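Side-chain contacts in tryptophan synthase alpha chain (Aquifex aeolicus, PDB 2EKC), which probably cleaves indoleglycerol phosphate to indole and glyceraldehyde 3-phosphate, as the alpha subunit of the enzyme that makes tryptophan: residues E39-K42 / N43-I47; H68-A71 / L72-I76; F107-L111 / E112-R116; R160-I163 / K164-E168. All blocks are in the same frame, centred on the assembly; numbering follows the deposited sequence. Where two conformers were deposited one is given.

Overall arrangement
The four contacts follow one another along a chain folded as a TIM barrel, eight parallel strands ringed by helices. Each is local and none touches another. Contact 1 runs from the end of helix 30-42 into strand 47-51. Contact 2 closes helix 62-73. Contact 3 joins helices 103-109 and 111-120, and contact 4 lies within helix 160-169. Contacts 2 and 3 come nearest, about 8 Å between nearest atoms; the centres of contacts 2 and 4 are about 36 Å apart. Side chain to side chain, H68 of contact 2 is about 3 Å from D60 and T45 of contact 1 about 8 Å from E49, both predicted catalytic. Contacts 3 and 4 belong to the outer helical layer, away from these.

Contact 1 (E39-K42 / N43-I47); sequences EVLK and NGTDI
The backbone of V40 meets that of T45 where helix 30-42 ends: T45 N donates to V40 O over 3.1 Å, and N43 is the first residue to leave helical angles. N43 turns its side chain back over the last turn. Its ND2 gives a nearly straight bond to E39 O, 3.0 Å long with an N-H...O angle of 165°. That oxygen lies close to the amide plane, which fixes the rotation of the amide. The N43 backbone N adds a weak bond to the same carbonyl. ND2 also reaches E39 OE2 at 2.8 Å, but the angle is poor and the bond weak. E39 can offer this oxygen because its chain bends at chi2 (64°), with the carboxylate turned 41° from the amide. With N43 replaced by an alanine, E39 O would probably lose the straight bond from ND2, keeping the weak one from the backbone N, and the E39 carboxylate would be freer to swing.

This is the alpha-to-beta turn of a TIM barrel, leading into strand 47-51. G44 has a positive phi, at which a side chain would collide with the N43 carbonyl. T45 OG1 then donates to V40 O over 2.7 Å, from above the carbonyl plane, so V40 O takes two donors. OG1 also bonds to S21 OG on strand 18-24. A water donates to both L41 O and T45 O, at 2.6 Å each.

Contact 2 (H68-A71 / L72-I76); sequences HEVA and LKNGI
V70 O takes the backbone N of N74, 2.9 Å away, near the end of helix 62-73. The helix closes in a Schellman motif. I76 N donates back to A71 O over 3.1 Å with an angle of 166°, G75 N donates to L72 O, and G75 supplies the positive phi at the turn.

The N74 side chain follows the last turn. Its CB lies 3.4 Å from A71 O. With CG beside the backbone N (chi1 -73°), it lies 3.4 Å from V70 O. OD1 is 3.9 Å from that same V70 O. ND2 passes 3.7 Å from V70 CG1, the two side chains running alongside and pointing the same way. V70 O is close to ND2, but the angle is too poor for a bond. ND2 is held instead by the carbonyl oxygens of G26 and P28, which tie the helix end to the loop after strand 18-24.

Earlier on the helix, H68 bonds through ND1 to F54 N and through NE2 to D60 OD2, a predicted proton acceptor. On the exposed flank E69 and K73 lie alongside each other; E69 OE2 and K73 NZ are 4.0 Å apart, too far for a salt bridge. I76 CG1 rests 4.1 Å from the methyl CB of A71.

Contact 3 (F107-L111 / E112-R116); sequences FRIGL and EKFCR
G110 O takes the backbone N of F114 over 2.7 Å, with an N-H...O angle of 168°. This is the first bond of the helix that follows. L111 O accepts C115 N in the next step, at 3.0 Å.

I109 packs its side chain against this new turn. Its CD1 comes to the edge of the F114 ring, near the ring plane, 3.8 Å from CD2. The other branch, CG2, meets the aliphatic part of K113 at CD, 3.9 Å away, where the two chains cross at about a right angle. CG1 of I109 lies beside the backbone N and CG2 beside the carbonyl carbon (chi1 -71°), which splits the branches between F114 and K113. A glycine in place of I109 would probably leave a gap at the ring edge and K113 CD without its apolar neighbour.

In this TIM barrel, G110 joins helix 103-109 to helix 111-120, outside the ring of strands. It ends the first with a phi of 114° and is the N-cap of the second. That backbone shape leaves no room for a side chain beside I109 O. A water bridges the two sides, donating to I109 O and accepting from K113 NZ, each at 2.8 Å. The F114 ring stacks with F78 and meets F126 of strand 125-127 at a steep angle. E112 OE1 binds Y146 OH and forms a salt bridge with K145.

Contact 4 (R160-I163 / K164-E168); sequences RKRI and KLICE
R162 O and I166 N form the shortest of four successive backbone hydrogen bonds here, 2.8 Å long. The others run from K164 N to R160 O, from L165 N to K161 O and from C167 N to I163 O. Together they are the regular i to i+4 pattern of an alpha helix.

The side-chain contacts centre on R162. Its chain leaves with CG anti to the backbone N (chi1 -178°), then bends at chi2 and again at chi3 (45°). The bends bring the guanidinium alongside L165. The methyl CD1 of L165 sits over one face, 3.3 Å from the plane and offset toward the rim on the NH1 side. CZ is 3.5 Å from the same methyl. The guanidinium probably shields part of this methyl from water. Lower on the arginine, CG meets I166 CD1 at 4.0 Å, and the two side chains cross at about a right angle. I166 CG1 also lies close to R162 O, at 3.1 Å.

The remaining ties lead out of the helix. R160 NH1 forms a salt bridge with E200, and C167 SG is joined by a disulfide to C205. Helix 160-169 is the helix of the beta-alpha-beta unit between strands 149-154 and 174-177, and I163 packs it against Y201 and L204 of the neighbouring helix 192-204.

Contact 1 (E39-K42 / N43-I47)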
loop_
_atom_site.group_PDB
_atom_site.type_symbol
_atom_site.label_atom_id
_atom_site.label_comp_id
_atom_site.label_asym_id
_atom_site.label_seq_id
_atom_site.Cartn_x
_atom_site.Cartn_y
_atom_site.Cartn_z
ATOM N N GLU A 39 -8.193 -7.839 -11.521
ATOM C CA GLU A 39 -7.547 -9.142 -11.555
ATOM C C GLU A 39 -6.845 -9.482 -10.242
ATOM O O GLU A 39 -6.999 -10.592 -9.726
ATOM C CB GLU A 39 -6.543 -9.195 -12.706
ATOM C CG GLU A 39 -5.969 -10.576 -12.982
ATOM C CD GLU A 39 -7.031 -11.562 -13.445
ATOM O OE1 GLU A 39 -8.010 -11.118 -14.077
ATOM O OE2 GLU A 39 -6.880 -12.776 -13.192
ATOM N N VAL A 40 -6.081 -8.540 -9.691
ATOM C CA VAL A 40 -5.374 -8.824 -8.443
ATOM C C VAL A 40 -6.346 -8.984 -7.278
ATOM O O VAL A 40 -6.079 -9.734 -6.339
ATOM C CB VAL A 40 -4.297 -7.740 -8.104
ATOM C CG1 VAL A 40 -3.368 -7.545 -9.299
ATOM C CG2 VAL A 40 -4.949 -6.427 -7.686
ATOM N N LEU A 41 -7.482 -8.302 -7.345
ATOM C CA LEU A 41 -8.479 -8.414 -6.286
ATOM C C LEU A 41 -9.166 -9.775 -6.359
ATOM O O LEU A 41 -9.398 -10.421 -5.336
ATOM C CB LEU A 41 -9.520 -7.299 -6.413
ATOM C CG LEU A 41 -9.001 -5.890 -6.099
ATOM C CD1 LEU A 41 -10.018 -4.859 -6.535
ATOM C CD2 LEU A 41 -8.703 -5.771 -4.611
ATOM N N LYS A 42 -9.476 -10.210 -7.576
ATOM C CA LYS A 42 -10.142 -11.491 -7.790
ATOM C C LYS A 42 -9.254 -12.671 -7.411
ATOM O O LYS A 42 -9.750 -13.746 -7.061
ATOM C CB LYS A 42 -10.563 -11.622 -9.258
ATOM C CG LYS A 42 -11.226 -12.947 -9.615
ATOM C CD LYS A 42 -11.573 -13.019 -11.100
ATOM C CE LYS A 42 -12.155 -14.378 -11.481
ATOM N NZ LYS A 42 -11.220 -15.496 -11.169
ATOM N N ASN A 43 -7.942 -12.472 -7.464
ATOM C CA ASN A 43 -7.020 -13.551 -7.161
ATOM C C ASN A 43 -6.421 -13.632 -5.751
ATOM O O ASN A 43 -5.448 -14.350 -5.530
ATOM C CB ASN A 43 -5.915 -13.571 -8.219
ATOM C CG ASN A 43 -6.367 -14.250 -9.509
ATOM O OD1 ASN A 43 -6.369 -15.475 -9.605
ATOM N ND2 ASN A 43 -6.770 -13.455 -10.493
ATOM N N GLY A 44 -6.989 -12.906 -4.794
ATOM C CA GLY A 44 -6.474 -13.024 -3.440
ATOM C C GLY A 44 -5.849 -11.838 -2.738
ATOM O O GLY A 44 -5.377 -11.985 -1.609
ATOM N N THR A 45 -5.826 -10.674 -3.378
ATOM C CA THR A 45 -5.251 -9.489 -2.746
ATOM C C THR A 45 -6.092 -9.130 -1.515
ATOM O O THR A 45 -7.316 -9.046 -1.591
ATOM C CB THR A 45 -5.217 -8.298 -3.740
ATOM O OG1 THR A 45 -4.232 -8.553 -4.751
ATOM C CG2 THR A 45 -4.883 -7.003 -3.027
ATOM N N ASP A 46 -5.428 -8.927 -0.380
ATOM C CA ASP A 46 -6.117 -8.593 0.868
ATOM C C ASP A 46 -6.216 -7.098 1.124
ATOM O O ASP A 46 -7.187 -6.622 1.714
ATOM C CB ASP A 46 -5.400 -9.256 2.038
ATOM C CG ASP A 46 -5.386 -10.763 1.915
ATOM O OD1 ASP A 46 -6.482 -11.356 1.967
ATOM O OD2 ASP A 46 -4.290 -11.349 1.752
ATOM N N ILE A 47 -5.198 -6.365 0.693
ATOM C CA ILE A 47 -5.154 -4.919 0.874
ATOM C C ILE A 47 -4.624 -4.322 -0.416
ATOM O O ILE A 47 -3.603 -4.771 -0.944
ATOM C CB ILE A 47 -4.214 -4.526 2.034
ATOM C CG1 ILE A 47 -4.762 -5.072 3.353
ATOM C CG2 ILE A 47 -4.067 -3.000 2.099
ATOM C CD1 ILE A 47 -3.819 -4.887 4.527
HETATM O O HOH W 1 -9.389 -10.201 -2.736
#

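Contact 2 (H68-A71 / L72-I76)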
loop_
_atom_site.group_PDB
_atom_site.type_symbol
_atom_site.label_atom_id
_atom_site.label_comp_id
_atom_site.label_asym_id
_atom_site.label_seq_id
_atom_site.Cartn_x
_atom_site.Cartn_y
_atom_site.Cartn_z
ATOM N N HIS A 68 4.513 6.126 -13.253
ATOM C CA HIS A 68 4.137 7.498 -12.914
ATOM C C HIS A 68 4.099 8.371 -14.169
ATOM O O HIS A 68 3.091 9.013 -14.476
ATOM C CB HIS A 68 5.153 8.098 -11.936
ATOM C CG HIS A 68 4.886 7.775 -10.497
ATOM N ND1 HIS A 68 3.953 8.457 -9.745
ATOM C CD2 HIS A 68 5.458 6.875 -9.664
ATOM C CE1 HIS A 68 3.966 7.993 -8.506
ATOM N NE2 HIS A 68 4.872 7.033 -8.429
ATOM N N GLU A 69 5.221 8.389 -14.880
ATOM C CA GLU A 69 5.383 9.193 -16.085
ATOM C C GLU A 69 4.343 8.905 -17.155
ATOM O O GLU A 69 3.704 9.823 -17.682
ATOM C CB GLU A 69 6.783 8.974 -16.665
ATOM C CG GLU A 69 7.144 9.947 -17.776
ATOM C CD GLU A 69 8.449 9.593 -18.458
ATOM O OE1 GLU A 69 9.420 9.273 -17.744
ATOM O OE2 GLU A 69 8.504 9.641 -19.707
ATOM N N VAL A 70 4.181 7.627 -17.482
ATOM C CA VAL A 70 3.223 7.220 -18.499
ATOM C C VAL A 70 1.811 7.642 -18.094
ATOM O O VAL A 70 1.090 8.250 -18.883
ATOM C CB VAL A 70 3.281 5.688 -18.720
ATOM C CG1 VAL A 70 2.182 5.246 -19.691
ATOM C CG2 VAL A 70 4.661 5.301 -19.266
ATOM N N ALA A 71 1.419 7.327 -16.862
ATOM C CA ALA A 71 0.090 7.694 -16.380
ATOM C C ALA A 71 -0.144 9.198 -16.488
ATOM O O ALA A 71 -1.220 9.632 -16.877
ATOM C CB ALA A 71 -0.095 7.241 -14.934
ATOM N N LEU A 72 0.861 9.997 -16.144
ATOM C CA LEU A 72 0.711 11.445 -16.224
ATOM C C LEU A 72 0.556 11.898 -17.669
ATOM O O LEU A 72 -0.203 12.825 -17.955
ATOM C CB LEU A 72 1.905 12.154 -15.582
ATOM C CG LEU A 72 1.929 12.185 -14.052
ATOM C CD1 LEU A 72 3.123 13.006 -13.591
ATOM C CD2 LEU A 72 0.632 12.794 -13.515
ATOM N N LYS A 73 1.274 11.251 -18.582
ATOM C CA LYS A 73 1.164 11.618 -19.982
ATOM C C LYS A 73 -0.187 11.174 -20.534
ATOM O O LYS A 73 -0.653 11.710 -21.534
ATOM C CB LYS A 73 2.327 11.034 -20.790
ATOM C CG LYS A 73 3.663 11.628 -20.366
ATOM C CD LYS A 73 4.701 11.625 -21.476
ATOM C CE LYS A 73 5.045 10.226 -21.927
ATOM N NZ LYS A 73 6.165 10.250 -22.910
ATOM N N ASN A 74 -0.816 10.196 -19.884
ATOM C CA ASN A 74 -2.143 9.756 -20.312
ATOM C C ASN A 74 -3.185 10.732 -19.746
ATOM O O ASN A 74 -4.370 10.626 -20.047
ATOM C CB ASN A 74 -2.466 8.337 -19.821
ATOM C CG ASN A 74 -1.691 7.263 -20.565
ATOM O OD1 ASN A 74 -1.372 7.411 -21.743
ATOM N ND2 ASN A 74 -1.405 6.162 -19.882
ATOM N N GLY A 75 -2.731 11.672 -18.915
ATOM C CA GLY A 75 -3.631 12.660 -18.337
ATOM C C GLY A 75 -4.367 12.252 -17.073
ATOM O O GLY A 75 -5.416 12.814 -16.752
ATOM N N ILE A 76 -3.830 11.277 -16.347
ATOM C CA ILE A 76 -4.466 10.817 -15.122
ATOM C C ILE A 76 -4.412 11.890 -14.039
ATOM O O ILE A 76 -3.344 12.420 -13.725
ATOM C CB ILE A 76 -3.795 9.533 -14.605
ATOM C CG1 ILE A 76 -3.950 8.418 -15.645
ATOM C CG2 ILE A 76 -4.407 9.126 -13.268
ATOM C CD1 ILE A 76 -5.399 8.045 -15.956
#

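Contact 3 (F107-L111 / E112-R116)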
loop_
_atom_site.group_PDB
_atom_site.type_symbol
_atom_site.label_atom_id
_atom_site.label_comp_id
_atom_site.label_asym_id
_atom_site.label_seq_id
_atom_site.Cartn_x
_atom_site.Cartn_y
_atom_site.Cartn_z
ATOM N N PHE A 107 -1.103 18.962 -0.343
ATOM C CA PHE A 107 -1.004 20.377 -0.011
ATOM C C PHE A 107 -1.549 21.257 -1.132
ATOM O O PHE A 107 -2.250 22.235 -0.877
ATOM C CB PHE A 107 0.449 20.762 0.262
ATOM C CG PHE A 107 0.628 22.211 0.599
ATOM C CD1 PHE A 107 0.176 22.714 1.817
ATOM C CD2 PHE A 107 1.220 23.082 -0.312
ATOM C CE1 PHE A 107 0.311 24.069 2.125
ATOM C CE2 PHE A 107 1.359 24.435 -0.015
ATOM C CZ PHE A 107 0.904 24.930 1.206
ATOM N N ARG A 108 -1.218 20.911 -2.372
ATOM C CA ARG A 108 -1.677 21.680 -3.525
ATOM C C ARG A 108 -3.198 21.670 -3.633
ATOM O O ARG A 108 -3.817 22.693 -3.924
ATOM C CB ARG A 108 -1.086 21.107 -4.816
ATOM C CG ARG A 108 -1.418 21.920 -6.063
ATOM C CD ARG A 108 -1.210 21.095 -7.318
ATOM N NE ARG A 108 -2.262 20.096 -7.475
ATOM C CZ ARG A 108 -2.070 18.878 -7.970
ATOM N NH1 ARG A 108 -0.858 18.503 -8.354
ATOM N NH2 ARG A 108 -3.089 18.037 -8.085
ATOM N N ILE A 109 -3.796 20.505 -3.413
ATOM C CA ILE A 109 -5.245 20.360 -3.497
ATOM C C ILE A 109 -5.941 20.918 -2.258
ATOM O O ILE A 109 -7.053 21.447 -2.347
ATOM C CB ILE A 109 -5.636 18.869 -3.678
ATOM C CG1 ILE A 109 -5.237 18.402 -5.080
ATOM C CG2 ILE A 109 -7.133 18.676 -3.448
ATOM C CD1 ILE A 109 -5.467 16.926 -5.334
ATOM N N GLY A 110 -5.277 20.805 -1.111
ATOM C CA GLY A 110 -5.844 21.278 0.141
ATOM C C GLY A 110 -6.102 20.090 1.052
ATOM O O GLY A 110 -6.886 19.205 0.704
ATOM N N LEU A 111 -5.453 20.062 2.216
ATOM C CA LEU A 111 -5.610 18.946 3.148
ATOM C C LEU A 111 -7.052 18.526 3.416
ATOM O O LEU A 111 -7.399 17.356 3.227
ATOM C CB LEU A 111 -4.917 19.246 4.481
ATOM C CG LEU A 111 -3.440 18.852 4.555
ATOM C CD1 LEU A 111 -2.640 19.690 3.580
ATOM C CD2 LEU A 111 -2.924 19.037 5.974
ATOM N N GLU A 112 -7.884 19.464 3.865
ATOM C CA GLU A 112 -9.284 19.150 4.156
ATOM C C GLU A 112 -9.968 18.539 2.940
ATOM O O GLU A 112 -10.551 17.458 3.025
ATOM C CB GLU A 112 -10.049 20.409 4.572
ATOM C CG GLU A 112 -9.634 21.019 5.911
ATOM C CD GLU A 112 -10.178 20.258 7.111
ATOM O OE1 GLU A 112 -11.327 19.769 7.044
ATOM O OE2 GLU A 112 -9.463 20.170 8.133
ATOM N N LYS A 113 -9.896 19.231 1.808
ATOM C CA LYS A 113 -10.528 18.744 0.586
ATOM C C LYS A 113 -10.001 17.376 0.162
ATOM O O LYS A 113 -10.777 16.481 -0.173
ATOM C CB LYS A 113 -10.324 19.737 -0.559
ATOM C CG LYS A 113 -10.902 19.253 -1.876
ATOM C CD LYS A 113 -10.652 20.215 -3.026
ATOM C CE LYS A 113 -11.418 21.507 -2.865
ATOM N NZ LYS A 113 -11.334 22.325 -4.115
ATOM N N PHE A 114 -8.681 17.224 0.174
ATOM C CA PHE A 114 -8.047 15.966 -0.219
ATOM C C PHE A 114 -8.598 14.808 0.608
ATOM O O PHE A 114 -9.000 13.773 0.066
ATOM C CB PHE A 114 -6.528 16.069 -0.036
ATOM C CG PHE A 114 -5.756 14.963 -0.698
ATOM C CD1 PHE A 114 -5.571 13.739 -0.060
ATOM C CD2 PHE A 114 -5.209 15.147 -1.963
ATOM C CE1 PHE A 114 -4.847 12.716 -0.673
ATOM C CE2 PHE A 114 -4.485 14.128 -2.585
ATOM C CZ PHE A 114 -4.302 12.911 -1.938
ATOM N N CYS A 115 -8.627 14.989 1.922
ATOM C CA CYS A 115 -9.130 13.952 2.806
ATOM C C CYS A 115 -10.629 13.733 2.622
ATOM O O CYS A 115 -11.087 12.592 2.597
ATOM C CB CYS A 115 -8.808 14.299 4.262
ATOM S SG CYS A 115 -7.034 14.165 4.662
ATOM N N ARG A 116 -11.382 14.823 2.482
ATOM C CA ARG A 116 -12.834 14.743 2.286
ATOM C C ARG A 116 -13.144 13.882 1.063
ATOM O O ARG A 116 -13.919 12.933 1.136
ATOM C CB ARG A 116 -13.430 16.147 2.076
ATOM C CG ARG A 116 -14.949 16.208 1.963
ATOM C CD ARG A 116 -15.392 17.590 1.472
ATOM N NE ARG A 116 -15.325 17.706 0.015
ATOM C CZ ARG A 116 -15.107 18.842 -0.645
ATOM N NH1 ARG A 116 -14.924 19.976 0.015
ATOM N NH2 ARG A 116 -15.079 18.844 -1.971
HETATM O O HOH W 2 -8.554 22.246 -4.580
#

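Contact 4 (R160-I163 / K164-E168)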
loop_
_atom_site.group_PDB
_atom_site.type_symbol
_atom_site.label_atom_id
_atom_site.label_comp_id
_atom_site.label_asym_id
_atom_site.label_seq_id
_atom_site.Cartn_x
_atom_site.Cartn_y
_atom_site.Cartn_z
ATOM N N ARG A 160 14.975 2.330 18.356
ATOM C CA ARG A 160 13.939 1.869 19.271
ATOM C C ARG A 160 12.975 3.003 19.581
ATOM O O ARG A 160 11.771 2.786 19.679
ATOM C CB ARG A 160 14.551 1.339 20.573
ATOM C CG ARG A 160 15.349 0.057 20.408
ATOM C CD ARG A 160 15.781 -0.493 21.760
ATOM N NE ARG A 160 14.646 -0.940 22.566
ATOM C CZ ARG A 160 13.947 -2.045 22.322
ATOM N NH1 ARG A 160 14.263 -2.821 21.293
ATOM N NH2 ARG A 160 12.932 -2.380 23.106
ATOM N N LYS A 161 13.504 4.214 19.737
ATOM C CA LYS A 161 12.662 5.369 20.019
ATOM C C LYS A 161 11.752 5.656 18.829
ATOM O O LYS A 161 10.581 6.005 19.001
ATOM C CB LYS A 161 13.513 6.607 20.327
ATOM C CG LYS A 161 14.146 6.600 21.713
ATOM C CD LYS A 161 14.941 7.876 21.964
ATOM C CE LYS A 161 15.595 7.859 23.337
ATOM N NZ LYS A 161 16.445 9.062 23.561
ATOM N N ARG A 162 12.289 5.509 17.621
ATOM C CA ARG A 162 11.496 5.753 16.420
ATOM C C ARG A 162 10.370 4.730 16.333
ATOM O O ARG A 162 9.248 5.061 15.959
ATOM C CB ARG A 162 12.372 5.662 15.164
ATOM C CG ARG A 162 11.625 5.945 13.851
ATOM C CD ARG A 162 10.897 7.280 13.907
ATOM N NE ARG A 162 11.750 8.327 14.464
ATOM C CZ ARG A 162 11.333 9.552 14.768
ATOM N NH1 ARG A 162 10.067 9.897 14.562
ATOM N NH2 ARG A 162 12.175 10.425 15.301
ATOM N N ILE A 163 10.681 3.483 16.681
ATOM C CA ILE A 163 9.692 2.415 16.644
ATOM C C ILE A 163 8.505 2.737 17.536
ATOM O O ILE A 163 7.359 2.502 17.158
ATOM C CB ILE A 163 10.300 1.065 17.091
ATOM C CG1 ILE A 163 11.223 0.524 15.998
ATOM C CG2 ILE A 163 9.187 0.060 17.393
ATOM C CD1 ILE A 163 11.832 -0.831 16.327
ATOM N N LYS A 164 8.768 3.274 18.724
ATOM C CA LYS A 164 7.674 3.609 19.624
ATOM C C LYS A 164 6.830 4.749 19.063
ATOM O O LYS A 164 5.616 4.784 19.260
ATOM C CB LYS A 164 8.198 3.983 21.011
ATOM C CG LYS A 164 7.077 4.209 22.011
ATOM C CD LYS A 164 7.590 4.247 23.443
ATOM C CE LYS A 164 6.434 4.259 24.437
ATOM N NZ LYS A 164 6.909 4.197 25.848
ATOM N N LEU A 165 7.470 5.683 18.364
ATOM C CA LEU A 165 6.746 6.802 17.767
ATOM C C LEU A 165 5.910 6.296 16.592
ATOM O O LEU A 165 4.831 6.815 16.313
ATOM C CB LEU A 165 7.729 7.873 17.293
ATOM C CG LEU A 165 8.458 8.625 18.407
ATOM C CD1 LEU A 165 9.613 9.428 17.826
ATOM C CD2 LEU A 165 7.477 9.534 19.128
ATOM N N ILE A 166 6.421 5.281 15.906
ATOM C CA ILE A 166 5.718 4.681 14.778
ATOM C C ILE A 166 4.442 3.992 15.278
ATOM O O ILE A 166 3.363 4.170 14.712
ATOM C CB ILE A 166 6.617 3.639 14.063
ATOM C CG1 ILE A 166 7.745 4.350 13.318
ATOM C CG2 ILE A 166 5.794 2.795 13.105
ATOM C CD1 ILE A 166 8.764 3.411 12.697
ATOM N N CYS A 167 4.569 3.215 16.348
ATOM C CA CYS A 167 3.425 2.500 16.913
ATOM C C CYS A 167 2.306 3.445 17.350
ATOM O O CYS A 167 1.133 3.222 17.045
ATOM C CB CYS A 167 3.877 1.656 18.105
ATOM S SG CYS A 167 2.702 0.358 18.615
ATOM N N GLU A 168 2.665 4.508 18.061
ATOM C CA GLU A 168 1.663 5.456 18.524
ATOM C C GLU A 168 1.087 6.271 17.369
ATOM O O GLU A 168 -0.003 6.827 17.478
ATOM C CB GLU A 168 2.257 6.386 19.588
ATOM C CG GLU A 168 3.456 7.190 19.135
ATOM C CD GLU A 168 3.972 8.114 20.226
ATOM O OE1 GLU A 168 4.404 7.605 21.286
ATOM O OE2 GLU A 168 3.941 9.349 20.023
#